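Squalene synthase HpnC (Alicyclobacillus acidocaldarius subsp. acidocaldarius, PDB 4HD1) probably acts as a squalene synthase-type transferase, joining prenyl diphosphates on the route to squalene. Local coordinates at residues E27-V32 with P42-V47; D123-L128 with L165-H170; E191-T196 with I213-D218. One frame throughout, in Å; residues are numbered along the deposited sequence.

The three contacts run from a buried site to the surface of one all-helical chain. Contact 1 is an aromatic packing of helix 29-32 on helix 41-56, on the opposite side of the chain's centre from the other two. Contact 2, partly buried, sets the start of helix 125-135 against helix 152-172 with apolar and aromatic side chains. Contact 3 lies at the surface, where the turn after helix 187-191 reaches helix 207-227 through a single leucine. No helix carries segments of two contacts, but helix 207-227 also borders contact 2, where CE3 of Trp125 lies 3.6 Å from OE1 of Glu216; contact 1 stands apart. No hydrogen bond joins the two segments in any of them.

Contact 1. Residues E27-V32 with P42-V47; sequences ENFSVV and PHFYSV. With SO4 (sulfate ion), chain B.
Phe29 meets Phe44 and Tyr45 in a buried, largely aromatic contact between the short helix 29-32 and helix 41-56, successive helices of the squalene/phytoene synthase fold. The Phe29 side chain is extended, CG anti to the backbone N (chi1 -159°), and this carries its outer rim to the second helix. There its CE1 lies 3.4 Å from CE1 of Tyr45, rim to rim, with the planes inclined at 37° and neither ring over the other's face. CZ of Phe29 abuts CB of Phe44 at 4.0 Å, close to the plane of the Phe29 ring. One turn further along, Tyr48 adds an edge-to-face partner for Phe29, while Phe44 also packs on Val143 and Ile146.

At the outer end of Tyr45, OH donates in the ring plane to O3 of a sulfate ion, probably from the crystallisation liquor, at a very short and doubtful 2.4 Å. Ala3 N and Arg19 NE bind the same anion. An alanine here removes ring and hydroxyl, which would probably open a gap beside CE1 of Phe29 and leave the sulfate less firmly held. The two segments thus meet through van der Waals packing alone, with Tyr45 linking that apolar surface to an anion site.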
loop_
_atom_site.group_PDB
_atom_site.type_symbol
_atom_site.label_atom_id
_atom_site.label_comp_id
_atom_site.label_asym_id
_atom_site.label_seq_id
_atom_site.Cartn_x
_atom_site.Cartn_y
_atom_site.Cartn_z
ATOM N N GLU A 27 4.138 12.736 -3.144
ATOM C CA GLU A 27 4.827 13.902 -2.584
ATOM C C GLU A 27 6.033 13.543 -1.720
ATOM O O GLU A 27 7.001 14.295 -1.659
ATOM C CB GLU A 27 3.861 14.809 -1.804
ATOM C CG GLU A 27 2.983 14.114 -0.767
ATOM C CD GLU A 27 1.597 13.765 -1.294
ATOM O OE1 GLU A 27 1.495 12.986 -2.266
ATOM O OE2 GLU A 27 0.603 14.263 -0.723
ATOM N N ASN A 28 5.977 12.388 -1.070
ATOM C CA ASN A 28 7.023 11.997 -0.140
ATOM C C ASN A 28 8.011 10.972 -0.678
ATOM O O ASN A 28 8.688 10.302 0.103
ATOM C CB ASN A 28 6.393 11.487 1.154
ATOM C CG ASN A 28 5.891 12.611 2.029
ATOM O OD1 ASN A 28 6.671 13.448 2.485
ATOM N ND2 ASN A 28 4.584 12.638 2.272
ATOM N N PHE A 29 8.120 10.866 -2.000
ATOM C CA PHE A 29 8.883 9.768 -2.584
ATOM C C PHE A 29 10.372 9.762 -2.245
ATOM O O PHE A 29 10.985 8.697 -2.182
ATOM C CB PHE A 29 8.668 9.640 -4.088
ATOM C CG PHE A 29 9.005 8.278 -4.611
ATOM C CD1 PHE A 29 10.198 8.052 -5.285
ATOM C CD2 PHE A 29 8.149 7.208 -4.385
ATOM C CE1 PHE A 29 10.517 6.785 -5.746
ATOM C CE2 PHE A 29 8.463 5.940 -4.845
ATOM C CZ PHE A 29 9.648 5.728 -5.530
ATOM N N SER A 30 10.946 10.939 -2.010
ATOM C CA SER A 30 12.342 11.032 -1.581
ATOM C C SER A 30 12.620 10.290 -0.277
ATOM O O SER A 30 13.718 9.792 -0.072
ATOM C CB SER A 30 12.772 12.488 -1.449
ATOM O OG SER A 30 13.090 13.029 -2.714
ATOM N N VAL A 31 11.619 10.233 0.597
ATOM C CA VAL A 31 11.714 9.494 1.853
ATOM C C VAL A 31 11.530 8.006 1.577
ATOM O O VAL A 31 12.338 7.186 2.012
ATOM C CB VAL A 31 10.665 9.963 2.889
ATOM C CG1 VAL A 31 10.858 9.245 4.214
ATOM C CG2 VAL A 31 10.747 11.465 3.102
ATOM N N VAL A 32 10.470 7.676 0.840
ATOM C CA VAL A 32 10.137 6.293 0.462
ATOM C C VAL A 32 11.310 5.572 -0.227
ATOM O O VAL A 32 11.423 4.343 -0.141
ATOM C CB VAL A 32 8.843 6.243 -0.412
ATOM C CG1 VAL A 32 8.593 4.854 -0.996
ATOM C CG2 VAL A 32 7.627 6.693 0.390
ATOM N N PRO A 42 15.341 2.672 -10.361
ATOM C CA PRO A 42 14.471 2.601 -11.545
ATOM C C PRO A 42 13.302 1.629 -11.377
ATOM O O PRO A 42 12.206 1.874 -11.904
ATOM C CB PRO A 42 15.413 2.095 -12.643
ATOM C CG PRO A 42 16.748 2.594 -12.228
ATOM C CD PRO A 42 16.753 2.439 -10.729
ATOM N N HIS A 43 13.533 0.547 -10.636
ATOM C CA HIS A 43 12.489 -0.434 -10.387
ATOM C C HIS A 43 11.455 0.086 -9.423
ATOM O O HIS A 43 10.276 -0.271 -9.517
ATOM C CB HIS A 43 13.106 -1.746 -9.934
ATOM C CG HIS A 43 14.188 -2.244 -10.866
ATOM N ND1 HIS A 43 13.944 -2.554 -12.157
ATOM C CD2 HIS A 43 15.554 -2.451 -10.661
ATOM C CE1 HIS A 43 15.090 -2.946 -12.749
ATOM N NE2 HIS A 43 16.075 -2.881 -11.832
ATOM N N PHE A 44 11.870 0.955 -8.500
ATOM C CA PHE A 44 10.909 1.649 -7.645
ATOM C C PHE A 44 10.006 2.562 -8.494
ATOM O O PHE A 44 8.783 2.556 -8.315
ATOM C CB PHE A 44 11.608 2.389 -6.490
ATOM C CG PHE A 44 11.792 1.537 -5.257
ATOM C CD1 PHE A 44 12.699 0.476 -5.248
ATOM C CD2 PHE A 44 11.038 1.774 -4.108
ATOM C CE1 PHE A 44 12.855 -0.321 -4.116
ATOM C CE2 PHE A 44 11.189 0.986 -2.973
ATOM C CZ PHE A 44 12.098 -0.062 -2.980
ATOM N N TYR A 45 10.601 3.296 -9.441
ATOM C CA TYR A 45 9.846 4.208 -10.293
ATOM C C TYR A 45 8.825 3.480 -11.153
ATOM O O TYR A 45 7.688 3.942 -11.277
ATOM C CB TYR A 45 10.764 5.081 -11.159
ATOM C CG TYR A 45 11.651 6.019 -10.371
ATOM C CD1 TYR A 45 11.122 6.855 -9.383
ATOM C CD2 TYR A 45 13.021 6.086 -10.620
ATOM C CE1 TYR A 45 11.932 7.717 -8.661
ATOM C CE2 TYR A 45 13.843 6.949 -9.903
ATOM C CZ TYR A 45 13.294 7.760 -8.922
ATOM O OH TYR A 45 14.101 8.616 -8.202
ATOM N N SER A 46 9.204 2.336 -11.721
ATOM C CA SER A 46 8.266 1.599 -12.578
ATOM C C SER A 46 7.139 0.926 -11.783
ATOM O O SER A 46 5.995 0.877 -12.243
ATOM C CB SER A 46 8.989 0.582 -13.461
ATOM O OG SER A 46 9.655 -0.387 -12.678
ATOM N N VAL A 47 7.456 0.418 -10.593
ATOM C CA VAL A 47 6.439 -0.203 -9.746
ATOM C C VAL A 47 5.471 0.852 -9.221
ATOM O O VAL A 47 4.251 0.649 -9.232
ATOM C CB VAL A 47 7.061 -1.012 -8.598
ATOM C CG1 VAL A 47 6.002 -1.410 -7.582
ATOM C CG2 VAL A 47 7.751 -2.247 -9.159
HETATM S S SO4 B . 17.255 9.392 -9.356
HETATM O O1 SO4 B . 18.693 9.025 -9.483
HETATM O O2 SO4 B . 16.567 9.270 -10.680
HETATM O O3 SO4 B . 16.534 8.484 -8.421
HETATM O O4 SO4 B . 17.245 10.796 -8.824
#

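Contact 2. Residues D123-L128 with L165-H170; sequences DTWEDL and LQVANH
Trp125 and Leu128, in the first turn of helix 125-135, pack on Val167 and His170 of helix 152-172, a helix-to-helix contact of the all-helical squalene/phytoene synthase fold. Thr124 and Asp127 form a capping box at the start of helix 125-135.

The contact across the two segments is purely van der Waals. Trp125, its CG turned away from the backbone N (chi1 167°), swings the six-membered part of the indole toward helix 152-172. CG2 of Val167 comes to 3.8 Å from CH2 of Trp125 and touches CZ3 at nearly the same distance, the two side chains crossing at about a right angle. Leu128 and His170 instead lie alongside each other, running opposite ways, CD1 of the leucine 4.0 Å from CD2 of the imidazole.

Aromatic and charged neighbours complete the surroundings. Arg219 of helix 207-227 makes a cation-pi contact with Trp125, and Ala220 of the same helix touches Val167. The ring of Tyr184 stacks on His170 and also packs against Leu128, so the leucine and the imidazole share one aromatic neighbour.

No hydrogen bond crosses between the segments; those near the contact brace each side separately. In the capping box, Asp127 N reaches OG1 of Thr124 and Thr124 N reaches OD2 of Asp127; both bonds are weak. On the partner helix, NE2 of Gln166 is hydrogen-bonded to Ser135 OG, and the same NE2 of Gln166 gives a weak, bent bond to NE2 of His170, 3.2 Å long.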
loop_
_atom_site.group_PDB
_atom_site.type_symbol
_atom_site.label_atom_id
_atom_site.label_comp_id
_atom_site.label_asym_id
_atom_site.label_seq_id
_atom_site.Cartn_x
_atom_site.Cartn_y
_atom_site.Cartn_z
ATOM N N ASP A 123 -17.556 -5.283 8.020
ATOM C CA ASP A 123 -18.248 -6.005 9.084
ATOM C C ASP A 123 -17.319 -6.433 10.224
ATOM O O ASP A 123 -17.598 -6.157 11.394
ATOM C CB ASP A 123 -18.960 -7.224 8.498
ATOM C CG ASP A 123 -20.204 -7.592 9.264
ATOM O OD1 ASP A 123 -20.083 -8.128 10.387
ATOM O OD2 ASP A 123 -21.305 -7.350 8.726
ATOM N N THR A 124 -16.224 -7.112 9.878
ATOM C CA THR A 124 -15.306 -7.663 10.881
ATOM C C THR A 124 -13.854 -7.274 10.628
ATOM O O THR A 124 -13.504 -6.771 9.556
ATOM C CB THR A 124 -15.404 -9.210 10.995
ATOM O OG1 THR A 124 -14.939 -9.828 9.786
ATOM C CG2 THR A 124 -16.839 -9.658 11.285
ATOM N N TRP A 125 -13.016 -7.514 11.632
ATOM C CA TRP A 125 -11.573 -7.341 11.512
ATOM C C TRP A 125 -11.007 -8.179 10.399
ATOM O O TRP A 125 -10.113 -7.731 9.681
ATOM C CB TRP A 125 -10.880 -7.665 12.833
ATOM C CG TRP A 125 -9.383 -7.813 12.694
ATOM C CD1 TRP A 125 -8.636 -8.985 12.753
ATOM C CD2 TRP A 125 -8.403 -6.751 12.429
ATOM N NE1 TRP A 125 -7.304 -8.727 12.567
ATOM C CE2 TRP A 125 -7.093 -7.410 12.368
ATOM C CE3 TRP A 125 -8.474 -5.373 12.257
ATOM C CZ2 TRP A 125 -5.923 -6.700 12.141
ATOM C CZ3 TRP A 125 -7.287 -4.668 12.030
ATOM C CH2 TRP A 125 -6.044 -5.317 11.973
ATOM N N GLU A 126 -11.528 -9.397 10.244
ATOM C CA GLU A 126 -11.101 -10.310 9.179
ATOM C C GLU A 126 -11.349 -9.732 7.787
ATOM O O GLU A 126 -10.538 -9.925 6.881
ATOM C CB GLU A 126 -11.782 -11.678 9.310
ATOM C CG GLU A 126 -11.207 -12.572 10.398
ATOM C CD GLU A 126 -11.566 -12.118 11.809
ATOM O OE1 GLU A 126 -12.725 -11.703 12.045
ATOM O OE2 GLU A 126 -10.682 -12.183 12.690
ATOM N N ASP A 127 -12.467 -9.023 7.631
ATOM C CA ASP A 127 -12.803 -8.354 6.374
ATOM C C ASP A 127 -11.825 -7.228 6.062
ATOM O O ASP A 127 -11.369 -7.102 4.923
ATOM C CB ASP A 127 -14.240 -7.822 6.397
ATOM C CG ASP A 127 -15.274 -8.930 6.528
ATOM O OD1 ASP A 127 -14.961 -10.096 6.206
ATOM O OD2 ASP A 127 -16.408 -8.634 6.954
ATOM N N LEU A 128 -11.500 -6.418 7.069
ATOM C CA LEU A 128 -10.525 -5.347 6.896
ATOM C C LEU A 128 -9.133 -5.914 6.595
ATOM O O LEU A 128 -8.470 -5.481 5.645
ATOM C CB LEU A 128 -10.490 -4.426 8.116
ATOM C CG LEU A 128 -9.547 -3.222 8.011
ATOM C CD1 LEU A 128 -9.860 -2.382 6.782
ATOM C CD2 LEU A 128 -9.586 -2.370 9.274
ATOM N N LEU A 165 0.662 -0.764 8.735
ATOM C CA LEU A 165 0.764 0.595 8.227
ATOM C C LEU A 165 -0.573 1.111 7.681
ATOM O O LEU A 165 -0.977 2.250 7.972
ATOM C CB LEU A 165 1.859 0.661 7.161
ATOM C CG LEU A 165 2.592 1.970 6.861
ATOM C CD1 LEU A 165 2.918 2.787 8.103
ATOM C CD2 LEU A 165 3.864 1.636 6.101
ATOM N N GLN A 166 -1.266 0.271 6.913
ATOM C CA GLN A 166 -2.564 0.651 6.392
ATOM C C GLN A 166 -3.585 0.863 7.510
ATOM O O GLN A 166 -4.374 1.814 7.459
ATOM C CB GLN A 166 -3.093 -0.350 5.366
ATOM C CG GLN A 166 -4.378 0.159 4.722
ATOM C CD GLN A 166 -4.762 -0.555 3.449
ATOM O OE1 GLN A 166 -4.015 -0.554 2.480
ATOM N NE2 GLN A 166 -5.957 -1.139 3.435
ATOM N N VAL A 167 -3.574 0.000 8.521
ATOM C CA VAL A 167 -4.497 0.183 9.641
ATOM C C VAL A 167 -4.203 1.496 10.371
ATOM O O VAL A 167 -5.104 2.306 10.569
ATOM C CB VAL A 167 -4.523 -1.019 10.605
ATOM C CG1 VAL A 167 -5.363 -0.699 11.830
ATOM C CG2 VAL A 167 -5.085 -2.246 9.901
ATOM N N ALA A 168 -2.942 1.716 10.736
ATOM C CA ALA A 168 -2.528 2.977 11.366
ATOM C C ALA A 168 -3.047 4.190 10.592
ATOM O O ALA A 168 -3.593 5.126 11.187
ATOM C CB ALA A 168 -1.010 3.044 11.508
ATOM N N ASN A 169 -2.881 4.158 9.269
ATOM C CA ASN A 169 -3.370 5.222 8.393
ATOM C C ASN A 169 -4.889 5.346 8.350
ATOM O O ASN A 169 -5.412 6.459 8.380
ATOM C CB ASN A 169 -2.798 5.079 6.987
ATOM C CG ASN A 169 -1.380 5.573 6.899
ATOM O OD1 ASN A 169 -1.118 6.760 7.068
ATOM N ND2 ASN A 169 -0.451 4.663 6.657
ATOM N N HIS A 170 -5.589 4.214 8.287
ATOM C CA HIS A 170 -7.050 4.216 8.386
ATOM C C HIS A 170 -7.512 4.898 9.646
ATOM O O HIS A 170 -8.425 5.728 9.614
ATOM C CB HIS A 170 -7.612 2.798 8.346
ATOM C CG HIS A 170 -7.693 2.200 6.960
ATOM N ND1 HIS A 170 -8.000 2.930 5.866
ATOM C CD2 HIS A 170 -7.525 0.885 6.521
ATOM C CE1 HIS A 170 -8.007 2.129 4.782
ATOM N NE2 HIS A 170 -7.718 0.877 5.186
#

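Contact 3. Residues E191-T196 with I213-D218; sequences EQFGAT and IALEVD
A type I beta turn from Glu191 to Gly194 places Gln192 and Phe193 at its two middle positions and directs both side chains at Leu215 of helix 207-227, with the CA atoms of Phe193 and Leu215 still 10.0 Å apart. Long side chains therefore bridge the distance, and the backbones do not meet.

Within 213-218, Leu215 alone makes the contact, its CD2 being the atom that touches. With chi1 near 180° (-178°) the leucine stretches out from the helix, and CD2 reaches both residues of the turn. The carboxamide oxygen OE1 of Gln192 lies 3.6 Å from CD2 of Leu215, with the two side chains at about a right angle. CE2 of Phe193 comes to 4.1 Å from the same CD2, which sits at the edge of the phenyl ring, near its plane.

The two turn residues also pack on each other. The Gln192 chain bends at its second torsion and brings CD over one face of the Phe193 ring, 3.7 Å above the plane and displaced toward the rim. CD2 thus meets the amide oxygen and the ring edge of two side chains that are packed on each other. Around this point Asp189 of helix 187-191 also touches Leu215, and neighbouring Glu216 makes a salt bridge to Arg219.

Behind the contact, Gly194 takes a positive phi of 68°, a backbone region that glycine enters most readily. Gly194 N bonds to Glu191 O at 2.9 Å, and Ala195 N returns to the carbonyl of Leu190, whose side chain also packs on Ala195. These bonds form a Schellman motif, with Gly194 as its C-prime residue, that ends helix 187-191 and presents Gln192 and Phe193 to helix 207-227.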
loop_
_atom_site.group_PDB
_atom_site.type_symbol
_atom_site.label_atom_id
_atom_site.label_comp_id
_atom_site.label_asym_id
_atom_site.label_seq_id
_atom_site.Cartn_x
_atom_site.Cartn_y
_atom_site.Cartn_z
ATOM N N GLU A 191 -19.341 -2.668 17.935
ATOM C CA GLU A 191 -20.425 -3.272 18.712
ATOM C C GLU A 191 -19.920 -4.005 19.950
ATOM O O GLU A 191 -20.628 -4.075 20.958
ATOM C CB GLU A 191 -21.261 -4.210 17.844
ATOM C CG GLU A 191 -22.130 -3.483 16.832
ATOM C CD GLU A 191 -22.701 -4.404 15.769
ATOM O OE1 GLU A 191 -22.076 -5.450 15.478
ATOM O OE2 GLU A 191 -23.775 -4.070 15.215
ATOM N N GLN A 192 -18.700 -4.537 19.875
ATOM C CA GLN A 192 -18.073 -5.205 21.013
ATOM C C GLN A 192 -17.993 -4.275 22.222
ATOM O O GLN A 192 -18.072 -4.728 23.360
ATOM C CB GLN A 192 -16.677 -5.707 20.649
ATOM C CG GLN A 192 -16.066 -6.634 21.688
ATOM C CD GLN A 192 -14.568 -6.457 21.818
ATOM O OE1 GLN A 192 -13.837 -6.470 20.826
ATOM N NE2 GLN A 192 -14.099 -6.293 23.048
ATOM N N PHE A 193 -17.843 -2.976 21.964
ATOM C CA PHE A 193 -17.807 -1.972 23.028
ATOM C C PHE A 193 -19.080 -1.120 23.102
ATOM O O PHE A 193 -19.061 -0.003 23.623
ATOM C CB PHE A 193 -16.568 -1.084 22.883
ATOM C CG PHE A 193 -15.273 -1.835 22.982
ATOM C CD1 PHE A 193 -14.777 -2.238 24.220
ATOM C CD2 PHE A 193 -14.545 -2.143 21.837
ATOM C CE1 PHE A 193 -13.582 -2.932 24.314
ATOM C CE2 PHE A 193 -13.349 -2.836 21.925
ATOM C CZ PHE A 193 -12.868 -3.230 23.165
ATOM N N GLY A 194 -20.183 -1.657 22.585
ATOM C CA GLY A 194 -21.482 -0.990 22.646
ATOM C C GLY A 194 -21.599 0.274 21.813
ATOM O O GLY A 194 -22.444 1.122 22.084
ATOM N N ALA A 195 -20.741 0.406 20.802
ATOM C CA ALA A 195 -20.830 1.522 19.868
ATOM C C ALA A 195 -21.358 1.030 18.523
ATOM O O ALA A 195 -21.458 -0.178 18.294
ATOM C CB ALA A 195 -19.472 2.192 19.706
ATOM N N THR A 196 -21.710 1.967 17.642
ATOM C CA THR A 196 -22.207 1.631 16.312
ATOM C C THR A 196 -21.561 2.524 15.263
ATOM O O THR A 196 -20.867 3.485 15.601
ATOM C CB THR A 196 -23.730 1.817 16.218
ATOM O OG1 THR A 196 -24.075 3.117 16.710
ATOM C CG2 THR A 196 -24.465 0.745 17.020
ATOM N N ILE A 213 -11.126 2.104 18.741
ATOM C CA ILE A 213 -9.913 2.659 18.143
ATOM C C ILE A 213 -8.685 2.066 18.844
ATOM O O ILE A 213 -7.743 1.624 18.182
ATOM C CB ILE A 213 -9.880 4.208 18.225
ATOM C CG1 ILE A 213 -11.165 4.840 17.656
ATOM C CG2 ILE A 213 -8.638 4.766 17.540
ATOM C CD1 ILE A 213 -11.342 4.774 16.149
ATOM N N ALA A 214 -8.717 2.038 20.178
ATOM C CA ALA A 214 -7.641 1.448 20.980
ATOM C C ALA A 214 -7.372 -0.006 20.614
ATOM O O ALA A 214 -6.219 -0.405 20.497
ATOM C CB ALA A 214 -7.932 1.587 22.470
ATOM N N LEU A 215 -8.431 -0.788 20.416
ATOM C CA LEU A 215 -8.285 -2.180 19.998
ATOM C C LEU A 215 -7.553 -2.308 18.657
ATOM O O LEU A 215 -6.705 -3.188 18.491
ATOM C CB LEU A 215 -9.646 -2.875 19.921
ATOM C CG LEU A 215 -9.612 -4.359 19.532
ATOM C CD1 LEU A 215 -8.931 -5.198 20.607
ATOM C CD2 LEU A 215 -11.007 -4.887 19.234
ATOM N N GLU A 216 -7.885 -1.429 17.712
ATOM C CA GLU A 216 -7.240 -1.429 16.393
ATOM C C GLU A 216 -5.770 -1.031 16.492
ATOM O O GLU A 216 -4.904 -1.663 15.881
ATOM C CB GLU A 216 -7.971 -0.508 15.400
ATOM C CG GLU A 216 -9.486 -0.683 15.316
ATOM C CD GLU A 216 -9.944 -2.126 15.127
ATOM O OE1 GLU A 216 -9.113 -3.026 14.882
ATOM O OE2 GLU A 216 -11.160 -2.363 15.223
ATOM N N VAL A 217 -5.505 0.018 17.270
ATOM C CA VAL A 217 -4.149 0.485 17.532
ATOM C C VAL A 217 -3.275 -0.651 18.078
ATOM O O VAL A 217 -2.167 -0.868 17.582
ATOM C CB VAL A 217 -4.151 1.707 18.481
ATOM C CG1 VAL A 217 -2.737 2.056 18.940
ATOM C CG2 VAL A 217 -4.802 2.901 17.797
ATOM N N ASP A 218 -3.790 -1.382 19.068
ATOM C CA ASP A 218 -3.095 -2.535 19.649
ATOM C C ASP A 218 -2.808 -3.619 18.613
ATOM O O ASP A 218 -1.713 -4.181 18.592
ATOM C CB ASP A 218 -3.905 -3.148 20.803
ATOM C CG ASP A 218 -4.050 -2.214 22.000
ATOM O OD1 ASP A 218 -3.526 -1.079 21.972
ATOM O OD2 ASP A 218 -4.702 -2.631 22.983
#